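Local coordinates for protein yjcS (Bacillus subtilis, PDB 1Q8B) that is of unknown function but belongs to the antibiotic biosynthesis monooxygenase family, within the dimeric alpha/beta-barrel clan, and may have catalytic activity, at residues A[25-28]-A[29-32]; A[39-42]-A[43-46]; A[69-72]-A[73-76]; A[80-83]-A[84-88]. All blocks are in the same frame, centred on the assembly; numbering follows the deposited sequence.

Interaction 1 (A[25-28]-A[29-32]); sequences DKDL and NEIM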
loop_
_atom_site.group_PDB
_atom_site.type_symbol
_atom_site.label_atom_id
_atom_site.label_comp_id
_atom_site.label_asym_id
_atom_site.label_seq_id
_atom_site.Cartn_x
_atom_site.Cartn_y
_atom_site.Cartn_z
ATOM N N ASP A 25 2.313 7.084 23.808
ATOM C CA ASP A 25 1.867 7.491 25.136
ATOM C C ASP A 25 0.910 8.669 25.028
ATOM O O ASP A 25 0.596 9.321 26.021
ATOM C CB ASP A 25 3.066 7.860 26.025
ATOM C CG ASP A 25 3.835 9.072 25.515
ATOM O OD1 ASP A 25 4.904 9.374 26.089
ATOM O OD2 ASP A 25 3.376 9.725 24.549
ATOM N N LYS A 26 0.448 8.940 23.816
ATOM C CA LYS A 26 -0.474 10.041 23.599
ATOM C C LYS A 26 -1.860 9.708 24.121
ATOM O O LYS A 26 -2.164 8.550 24.408
ATOM C CB LYS A 26 -0.553 10.386 22.111
ATOM C CG LYS A 26 0.731 10.970 21.555
ATOM C CD LYS A 26 0.563 11.428 20.123
ATOM C CE LYS A 26 1.855 12.039 19.613
ATOM N NZ LYS A 26 1.788 12.355 18.154
ATOM N N ASP A 27 -2.687 10.741 24.242
ATOM C CA ASP A 27 -4.058 10.615 24.719
ATOM C C ASP A 27 -4.872 9.737 23.769
ATOM O O ASP A 27 -4.857 9.951 22.559
ATOM C CB ASP A 27 -4.695 12.006 24.808
ATOM C CG ASP A 27 -6.145 11.962 25.265
ATOM O OD1 ASP A 27 -6.387 11.611 26.445
ATOM O OD2 ASP A 27 -7.040 12.274 24.448
ATOM N N LEU A 28 -5.588 8.759 24.323
ATOM C CA LEU A 28 -6.401 7.847 23.523
ATOM C C LEU A 28 -7.355 8.584 22.580
ATOM O O LEU A 28 -7.609 8.127 21.464
ATOM C CB LEU A 28 -7.193 6.910 24.441
ATOM C CG LEU A 28 -8.088 5.839 23.797
ATOM C CD1 LEU A 28 -7.255 4.889 22.932
ATOM C CD2 LEU A 28 -8.810 5.063 24.890
ATOM N N ASN A 29 -7.882 9.722 23.025
ATOM C CA ASN A 29 -8.797 10.500 22.195
ATOM C C ASN A 29 -8.044 11.076 21.012
ATOM O O ASN A 29 -8.525 11.035 19.882
ATOM C CB ASN A 29 -9.426 11.651 22.987
ATOM C CG ASN A 29 -10.123 11.183 24.245
ATOM O OD1 ASN A 29 -11.026 10.339 24.194
ATOM N ND2 ASN A 29 -9.710 11.730 25.390
ATOM N N GLU A 30 -6.863 11.627 21.277
ATOM C CA GLU A 30 -6.048 12.201 20.216
ATOM C C GLU A 30 -5.753 11.114 19.189
ATOM O O GLU A 30 -5.879 11.328 17.979
ATOM C CB GLU A 30 -4.728 12.734 20.777
ATOM C CG GLU A 30 -4.858 13.905 21.744
ATOM C CD GLU A 30 -3.498 14.464 22.171
ATOM O OE1 GLU A 30 -3.473 15.382 23.021
ATOM O OE2 GLU A 30 -2.455 13.992 21.656
ATOM N N ILE A 31 -5.358 9.945 19.686
ATOM C CA ILE A 31 -5.045 8.817 18.823
ATOM C C ILE A 31 -6.254 8.411 17.990
ATOM O O ILE A 31 -6.143 8.220 16.780
ATOM C CB ILE A 31 -4.554 7.602 19.651
ATOM C CG1 ILE A 31 -3.216 7.941 20.326
ATOM C CG2 ILE A 31 -4.423 6.372 18.747
ATOM C CD1 ILE A 31 -2.740 6.912 21.342
HETATM N N MSE A 32 -7.415 8.294 18.627
HETATM C CA MSE A 32 -8.614 7.905 17.900
HETATM C C MSE A 32 -9.014 8.893 16.812
HETATM O O MSE A 32 -9.591 8.494 15.807
HETATM C CB MSE A 32 -9.780 7.675 18.861
HETATM C CG MSE A 32 -9.711 6.340 19.584
HETATM SE SE MSE A 32 -9.419 4.819 18.370
HETATM C CE MSE A 32 -10.868 5.129 17.118
HETATM O O HOH W 1 -1.393 13.256 23.985
#

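Interaction 2 (A[39-42]-A[43-46]); sequences EEET and NKEE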
loop_
_atom_site.group_PDB
_atom_site.type_symbol
_atom_site.label_atom_id
_atom_site.label_comp_id
_atom_site.label_asym_id
_atom_site.label_seq_id
_atom_site.Cartn_x
_atom_site.Cartn_y
_atom_site.Cartn_z
ATOM N N GLU A 39 -10.059 6.296 8.884
ATOM C CA GLU A 39 -11.268 5.549 8.568
ATOM C C GLU A 39 -12.062 6.253 7.480
ATOM O O GLU A 39 -12.567 5.621 6.549
ATOM C CB GLU A 39 -12.144 5.382 9.818
ATOM C CG GLU A 39 -13.556 4.905 9.498
ATOM C CD GLU A 39 -14.320 4.398 10.711
ATOM O OE1 GLU A 39 -15.540 4.157 10.580
ATOM O OE2 GLU A 39 -13.709 4.226 11.786
ATOM N N GLU A 40 -12.166 7.570 7.593
ATOM C CA GLU A 40 -12.913 8.341 6.617
ATOM C C GLU A 40 -12.311 8.250 5.220
ATOM O O GLU A 40 -13.031 8.081 4.233
ATOM C CB GLU A 40 -12.988 9.802 7.043
ATOM C CG GLU A 40 -13.999 10.576 6.235
ATOM C CD GLU A 40 -14.013 12.038 6.586
ATOM O OE1 GLU A 40 -14.175 12.356 7.788
ATOM O OE2 GLU A 40 -13.866 12.865 5.655
ATOM N N GLU A 41 -10.990 8.355 5.138
ATOM C CA GLU A 41 -10.314 8.289 3.852
ATOM C C GLU A 41 -10.231 6.885 3.246
ATOM O O GLU A 41 -10.367 6.733 2.031
ATOM C CB GLU A 41 -8.905 8.899 3.960
ATOM C CG GLU A 41 -8.899 10.422 4.069
ATOM C CD GLU A 41 -9.724 11.088 2.966
ATOM O OE1 GLU A 41 -9.309 11.037 1.785
ATOM O OE2 GLU A 41 -10.799 11.655 3.284
ATOM N N THR A 42 -10.028 5.854 4.070
ATOM C CA THR A 42 -9.927 4.507 3.504
ATOM C C THR A 42 -11.282 3.979 3.026
ATOM O O THR A 42 -11.333 3.132 2.132
ATOM C CB THR A 42 -9.246 3.477 4.486
ATOM O OG1 THR A 42 -10.225 2.867 5.321
ATOM C CG2 THR A 42 -8.225 4.156 5.359
ATOM N N ASN A 43 -12.381 4.475 3.592
ATOM C CA ASN A 43 -13.697 4.030 3.134
ATOM C C ASN A 43 -13.970 4.558 1.730
ATOM O O ASN A 43 -14.864 4.080 1.040
ATOM C CB ASN A 43 -14.805 4.494 4.081
ATOM C CG ASN A 43 -15.050 3.510 5.214
ATOM O OD1 ASN A 43 -14.632 3.734 6.349
ATOM N ND2 ASN A 43 -15.718 2.405 4.905
ATOM N N LYS A 44 -13.188 5.544 1.310
ATOM C CA LYS A 44 -13.335 6.118 -0.021
ATOM C C LYS A 44 -12.477 5.368 -1.038
ATOM O O LYS A 44 -12.633 5.569 -2.242
ATOM C CB LYS A 44 -12.924 7.590 -0.030
ATOM C CG LYS A 44 -13.780 8.513 0.817
ATOM C CD LYS A 44 -13.159 9.902 0.816
ATOM C CE LYS A 44 -13.864 10.862 1.747
ATOM N NZ LYS A 44 -13.110 12.151 1.818
ATOM N N GLU A 45 -11.558 4.528 -0.561
ATOM C CA GLU A 45 -10.713 3.762 -1.472
ATOM C C GLU A 45 -11.638 2.851 -2.255
ATOM O O GLU A 45 -12.589 2.294 -1.703
ATOM C CB GLU A 45 -9.696 2.912 -0.714
ATOM C CG GLU A 45 -8.750 3.698 0.172
ATOM C CD GLU A 45 -7.746 2.804 0.884
ATOM O OE1 GLU A 45 -7.115 3.273 1.858
ATOM O OE2 GLU A 45 -7.585 1.635 0.469
ATOM N N GLU A 46 -11.355 2.705 -3.543
ATOM C CA GLU A 46 -12.170 1.881 -4.415
ATOM C C GLU A 46 -12.364 0.445 -3.931
ATOM O O GLU A 46 -13.486 -0.067 -3.929
ATOM C CB GLU A 46 -11.564 1.871 -5.815
ATOM C CG GLU A 46 -12.593 2.073 -6.898
ATOM C CD GLU A 46 -13.413 3.327 -6.662
ATOM O OE1 GLU A 46 -12.803 4.413 -6.543
ATOM O OE2 GLU A 46 -14.662 3.231 -6.591
#

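Interaction 3 (A[69-72]-A[73-76]); sequences WENE and EAVK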
loop_
_atom_site.group_PDB
_atom_site.type_symbol
_atom_site.label_atom_id
_atom_site.label_comp_id
_atom_site.label_asym_id
_atom_site.label_seq_id
_atom_site.Cartn_x
_atom_site.Cartn_y
_atom_site.Cartn_z
ATOM N N TRP A 69 -12.630 -6.141 2.349
ATOM C CA TRP A 69 -12.051 -5.645 1.104
ATOM C C TRP A 69 -12.528 -6.455 -0.096
ATOM O O TRP A 69 -12.964 -7.598 0.054
ATOM C CB TRP A 69 -10.522 -5.713 1.156
ATOM C CG TRP A 69 -9.913 -5.069 2.356
ATOM C CD1 TRP A 69 -9.667 -5.655 3.567
ATOM C CD2 TRP A 69 -9.455 -3.716 2.464
ATOM N NE1 TRP A 69 -9.082 -4.751 4.419
ATOM C CE2 TRP A 69 -8.940 -3.552 3.769
ATOM C CE3 TRP A 69 -9.428 -2.623 1.582
ATOM C CZ2 TRP A 69 -8.402 -2.340 4.218
ATOM C CZ3 TRP A 69 -8.894 -1.419 2.030
ATOM C CH2 TRP A 69 -8.388 -1.289 3.337
ATOM N N GLU A 70 -12.436 -5.857 -1.282
ATOM C CA GLU A 70 -12.832 -6.526 -2.515
ATOM C C GLU A 70 -11.944 -7.742 -2.736
ATOM O O GLU A 70 -12.373 -8.735 -3.316
ATOM C CB GLU A 70 -12.679 -5.580 -3.701
ATOM C CG GLU A 70 -13.659 -4.430 -3.709
ATOM C CD GLU A 70 -15.057 -4.862 -4.107
ATOM O OE1 GLU A 70 -15.247 -6.053 -4.453
ATOM O OE2 GLU A 70 -15.966 -4.004 -4.081
ATOM N N ASN A 71 -10.705 -7.652 -2.262
ATOM C CA ASN A 71 -9.741 -8.736 -2.410
ATOM C C ASN A 71 -8.442 -8.405 -1.681
ATOM O O ASN A 71 -8.304 -7.332 -1.091
ATOM C CB ASN A 71 -9.455 -8.964 -3.888
ATOM C CG ASN A 71 -9.157 -7.678 -4.608
ATOM O OD1 ASN A 71 -8.184 -6.987 -4.303
ATOM N ND2 ASN A 71 -10.004 -7.332 -5.559
ATOM N N GLU A 72 -7.494 -9.330 -1.729
ATOM C CA GLU A 72 -6.215 -9.145 -1.067
ATOM C C GLU A 72 -5.374 -7.992 -1.593
ATOM O O GLU A 72 -4.654 -7.358 -0.817
ATOM C CB GLU A 72 -5.403 -10.431 -1.135
ATOM C CG GLU A 72 -5.902 -11.491 -0.196
ATOM C CD GLU A 72 -5.197 -12.812 -0.389
ATOM O OE1 GLU A 72 -3.945 -12.812 -0.442
ATOM O OE2 GLU A 72 -5.895 -13.846 -0.479
ATOM N N GLU A 73 -5.441 -7.719 -2.894
ATOM C CA GLU A 73 -4.650 -6.624 -3.455
ATOM C C GLU A 73 -5.125 -5.285 -2.913
ATOM O O GLU A 73 -4.320 -4.374 -2.725
ATOM C CB GLU A 73 -4.722 -6.592 -4.989
ATOM C CG GLU A 73 -4.404 -7.904 -5.667
ATOM C CD GLU A 73 -5.642 -8.761 -5.846
ATOM O OE1 GLU A 73 -6.546 -8.339 -6.607
ATOM O OE2 GLU A 73 -5.715 -9.848 -5.226
ATOM N N ALA A 74 -6.428 -5.165 -2.664
ATOM C CA ALA A 74 -6.980 -3.920 -2.138
ATOM C C ALA A 74 -6.302 -3.560 -0.813
ATOM O O ALA A 74 -6.070 -2.388 -0.523
ATOM C CB ALA A 74 -8.489 -4.048 -1.947
ATOM N N VAL A 75 -5.984 -4.576 -0.018
ATOM C CA VAL A 75 -5.320 -4.369 1.269
ATOM C C VAL A 75 -3.925 -3.794 1.039
ATOM O O VAL A 75 -3.512 -2.855 1.713
ATOM C CB VAL A 75 -5.177 -5.698 2.064
ATOM C CG1 VAL A 75 -4.440 -5.450 3.370
ATOM C CG2 VAL A 75 -6.543 -6.288 2.346
ATOM N N LYS A 76 -3.198 -4.370 0.086
ATOM C CA LYS A 76 -1.859 -3.903 -0.235
ATOM C C LYS A 76 -1.911 -2.489 -0.807
ATOM O O LYS A 76 -1.094 -1.643 -0.445
ATOM C CB LYS A 76 -1.191 -4.876 -1.211
ATOM C CG LYS A 76 -0.798 -6.180 -0.525
ATOM C CD LYS A 76 -0.324 -7.256 -1.484
ATOM C CE LYS A 76 0.104 -8.492 -0.702
ATOM N NZ LYS A 76 0.393 -9.657 -1.585
#

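Interaction 4 (A[80-83]-A[84-88]); sequences TKKH and TIDVQ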
loop_
_atom_site.group_PDB
_atom_site.type_symbol
_atom_site.label_atom_id
_atom_site.label_comp_id
_atom_site.label_asym_id
_atom_site.label_seq_id
_atom_site.Cartn_x
_atom_site.Cartn_y
_atom_site.Cartn_z
ATOM N N THR A 80 -0.351 1.704 0.394
ATOM C CA THR A 80 0.473 2.556 -0.458
ATOM C C THR A 80 -0.118 3.966 -0.444
ATOM O O THR A 80 0.547 4.931 -0.815
ATOM C CB THR A 80 0.518 2.063 -1.915
ATOM O OG1 THR A 80 -0.752 2.286 -2.537
ATOM C CG2 THR A 80 0.862 0.586 -1.973
ATOM N N LYS A 81 -1.371 4.078 -0.011
ATOM C CA LYS A 81 -2.054 5.367 0.054
ATOM C C LYS A 81 -1.348 6.277 1.048
ATOM O O LYS A 81 -0.880 5.819 2.090
ATOM C CB LYS A 81 -3.501 5.182 0.505
ATOM C CG LYS A 81 -4.309 4.210 -0.329
ATOM C CD LYS A 81 -4.455 4.689 -1.750
ATOM C CE LYS A 81 -5.434 3.812 -2.496
ATOM N NZ LYS A 81 -5.566 4.232 -3.921
ATOM N N LYS A 82 -1.281 7.565 0.733
ATOM C CA LYS A 82 -0.624 8.519 1.613
ATOM C C LYS A 82 -1.351 8.685 2.945
ATOM O O LYS A 82 -0.709 8.880 3.974
ATOM C CB LYS A 82 -0.506 9.885 0.937
ATOM C CG LYS A 82 0.106 10.934 1.852
ATOM C CD LYS A 82 0.033 12.342 1.283
ATOM C CE LYS A 82 0.680 13.328 2.249
ATOM N NZ LYS A 82 2.102 12.927 2.512
ATOM N N HIS A 83 -2.683 8.618 2.936
ATOM C CA HIS A 83 -3.432 8.776 4.182
ATOM C C HIS A 83 -3.136 7.634 5.146
ATOM O O HIS A 83 -3.202 7.802 6.364
ATOM C CB HIS A 83 -4.951 8.897 3.933
ATOM C CG HIS A 83 -5.550 7.770 3.146
ATOM N ND1 HIS A 83 -6.048 7.938 1.871
ATOM C CD2 HIS A 83 -5.773 6.473 3.467
ATOM C CE1 HIS A 83 -6.551 6.795 1.441
ATOM N NE2 HIS A 83 -6.397 5.890 2.391
ATOM N N THR A 84 -2.791 6.476 4.598
ATOM C CA THR A 84 -2.456 5.331 5.426
ATOM C C THR A 84 -1.040 5.512 5.964
ATOM O O THR A 84 -0.805 5.401 7.164
ATOM C CB THR A 84 -2.522 4.035 4.623
ATOM O OG1 THR A 84 -3.843 3.874 4.095
ATOM C CG2 THR A 84 -2.193 2.850 5.505
ATOM N N ILE A 85 -0.099 5.811 5.074
ATOM C CA ILE A 85 1.295 6.000 5.470
ATOM C C ILE A 85 1.461 7.139 6.482
ATOM O O ILE A 85 2.327 7.076 7.358
ATOM C CB ILE A 85 2.180 6.261 4.232
ATOM C CG1 ILE A 85 2.173 5.026 3.331
ATOM C CG2 ILE A 85 3.599 6.590 4.658
ATOM C CD1 ILE A 85 2.803 5.250 1.970
ATOM N N ASP A 86 0.633 8.175 6.370
ATOM C CA ASP A 86 0.699 9.302 7.298
ATOM C C ASP A 86 0.497 8.848 8.747
ATOM O O ASP A 86 1.203 9.292 9.650
ATOM C CB ASP A 86 -0.359 10.347 6.937
ATOM C CG ASP A 86 0.069 11.248 5.790
ATOM O OD1 ASP A 86 -0.791 11.998 5.273
ATOM O OD2 ASP A 86 1.265 11.215 5.417
ATOM N N VAL A 87 -0.472 7.969 8.970
ATOM C CA VAL A 87 -0.741 7.461 10.314
ATOM C C VAL A 87 0.394 6.526 10.737
ATOM O O VAL A 87 0.838 6.526 11.885
ATOM C CB VAL A 87 -2.078 6.679 10.352
ATOM C CG1 VAL A 87 -2.320 6.110 11.747
ATOM C CG2 VAL A 87 -3.218 7.590 9.947
ATOM N N GLN A 88 0.859 5.736 9.777
ATOM C CA GLN A 88 1.927 4.769 9.983
ATOM C C GLN A 88 3.209 5.445 10.483
ATOM O O GLN A 88 3.860 4.961 11.411
ATOM C CB GLN A 88 2.172 4.047 8.660
ATOM C CG GLN A 88 2.920 2.748 8.744
ATOM C CD GLN A 88 2.917 2.008 7.409
ATOM O OE1 GLN A 88 3.607 0.997 7.244
ATOM N NE2 GLN A 88 2.135 2.511 6.448
#

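Interaction 1 (A[25-28]-A[29-32])
Asp27 caps helix 28-42 of this ferredoxin-like alpha+beta fold, reaching forward over Asn29 and Glu30 in a worked example of an aspartate N-cap. The capping bonds come first. With CG anti to the backbone N (chi1 179°), the carboxylate swings over the opening turn, where OD2 accepts from Glu30 N at 3.2 Å and, weakly, from Asn29 N. A weak third bond comes from Asn29 ND2, whose amide plane is turned 52° from the carboxylate. The position of OD2 is not wholly certain, so these lengths are approximate. Backbone bonds carry the helix on: Asp27 O receives Ile31 N at 2.9 Å, and Leu28 O receives Met32 N (selenomethionine) at 2.8 Å. Apolar contacts follow. Leu28 CD1 lies 4.4 Å from Met32 CG, and Ile31 CG1 4.0 Å from Lys26 CB; Ile31 and Leu28 both rest on Ile22 of strand 13-22. Lys26 O, outside the helix proper, is bonded to Arg61 NH2. Last comes the solvent-mediated link. The extended Glu30 side chain runs back past Asp27, its CG 3.6 Å from Asp27 CB, and one water accepts from Asp27 N at 2.8 Å while donating a weak bond to Glu30 OE2.

Interaction 2 (A[39-42]-A[43-46])
Lys44 reaches back along the last turn of helix 28-42 to Glu41 and Glu40, forming a salt-bridge network where the helix gives way to a type I beta turn from Thr42 to Glu45. The lysine chain is extended and lies beside Glu40, both pointing the same way, so that its methylenes pass the Glu40 carbonyl, with Lys44 CG 3.5 Å from Glu40 O. Glu41 instead comes in at a slant. Bent at chi2 (-52°), it turns its carboxylate onto the lysine tip, where Lys44 NZ meets the syn side of Glu41 OE2 at 2.8 Å, only 19° out of the carboxylate plane. The second charge pair, Glu40 OE2 to Lys44 NZ, is long at 4.0 Å. One ammonium group thus faces two carboxylates but is held closely by one, which probably eases the repulsion between the two acids at this exposed end. Backbone bonds set the path of the chain: Asn43 N to Glu39 O, Lys44 N to Glu41 O, and Glu45 N to Thr42 O at 3.0 Å, the last closing the turn. Across from the lysine, Glu45 slants past Thr42 toward the interior, and its OE1 is hydrogen-bonded to His83 NE2 and His78 ND1. Glu39 OE1 bonds to His52 of strand 48-55. Between the two ends of the turn, Glu45 OE1 comes to 3.4 Å from Thr42 CB.

Interaction 3 (A[69-72]-A[73-76])
Val75 lays a methyl group over the indole of Trp69, joining the end of strand 62-69 to the helix that follows. This CH-pi contact is the chief apolar element. Val75 CG2 stands 3.5 Å from the centroid of the Trp69 five-membered ring, only 14° off its normal, and 3.4 Å from Trp69 CD1. The side chains cross at about a right angle, and CG2, anti to the carbonyl carbon of Val75, is the branch that reaches the ring. Ala74 adds its CB at 3.9 Å from Trp69 CE3, an oblique approach.

The polar part is an asparagine N-cap. Asn71 OD1 accepts from Ala74 N at 3.0 Å, with the donor tilted 19° from the carbonyl plane; Asn71 O takes a weaker bond from the same N-H. Further backbone bonds, from Val75 N and Lys76 N to Glu72 O, are both weak. Near the cap, Glu73 bends back so that its OE1 comes within 3.1 Å of Asn71 OD1, a meeting of two acceptors rather than a bond.

Around this junction, Trp69 NE1 is bonded to Glu67, and its ring meets His78 at the far end of helix 72-78. Glu73 packs on Leu98 of the second subunit, while Trp69 and Val75 both rest on Ile16 of strand 13-22.

Interaction 4 (A[80-83]-A[84-88])
Lys82 and Asp86 form an i to i+4 ion pair on the opening turn of helix 82-88, a short helix of the ferredoxin-like alpha+beta fold whose start lies against the second subunit. From Lys82 CB, which points away from the residues that follow, the chain leaves with CG anti to the backbone N (chi1 177°). Lys82 CG comes alongside the carboxylate, 3.7 Å from Asp86 OD1. CD passes at a greater distance from the same oxygen, and Lys82 CE returns to 3.6 Å from Asp86 OD1. A bend at chi4 (57°) then carries Lys82 NZ round to Asp86 OD2, where the salt bridge is made at 3.5 Å, weak as a hydrogen bond. NZ also has a long, weak ion pair with Glu91 of the second subunit, so its charge probably feels both acids.

Underneath, the backbone begins with Lys81 at the N-cap position: its O accepts from Ile85 N at 3.1 Å and weakly from Thr84 N, while Lys82 O takes Asp86 N. The second subunit satisfies donors at this helix start, its Glu94 OE1 accepting from Lys82 N, the first helical N-H, and its Val95 O from Lys81 NZ.

On the inner side, Lys81 CB sits over one face of the His83 ring, offset toward the rim and 3.5 Å above its plane. Thr84 OG1, bonded to His78 O, comes in obliquely on the same side of the ring, 3.3 Å from His83 CD2.

How the interactions relate
All four contacts lie where helices begin or end, with chemistry that varies: interactions 1 and 3 use side-chain caps, 2 and 4 ion pairs. Interactions 1 and 2 belong to the same helix, 28-42: the first starts it with a carboxylate, the second ends it in a surface network, with centres about 21 Å apart. Interaction 3 opens helix 72-78 with an amide and is richer in aromatic packing; it meets the second subunit by packing through Glu73, whereas interaction 4, mainly a surface contact, is hydrogen-bonded to it. Interactions 1, 2 and 3 are partly buried. Glu45 ties three together, touching the Trp69 ring of interaction 3 and His83 of interaction 4, while interaction 1 stands apart.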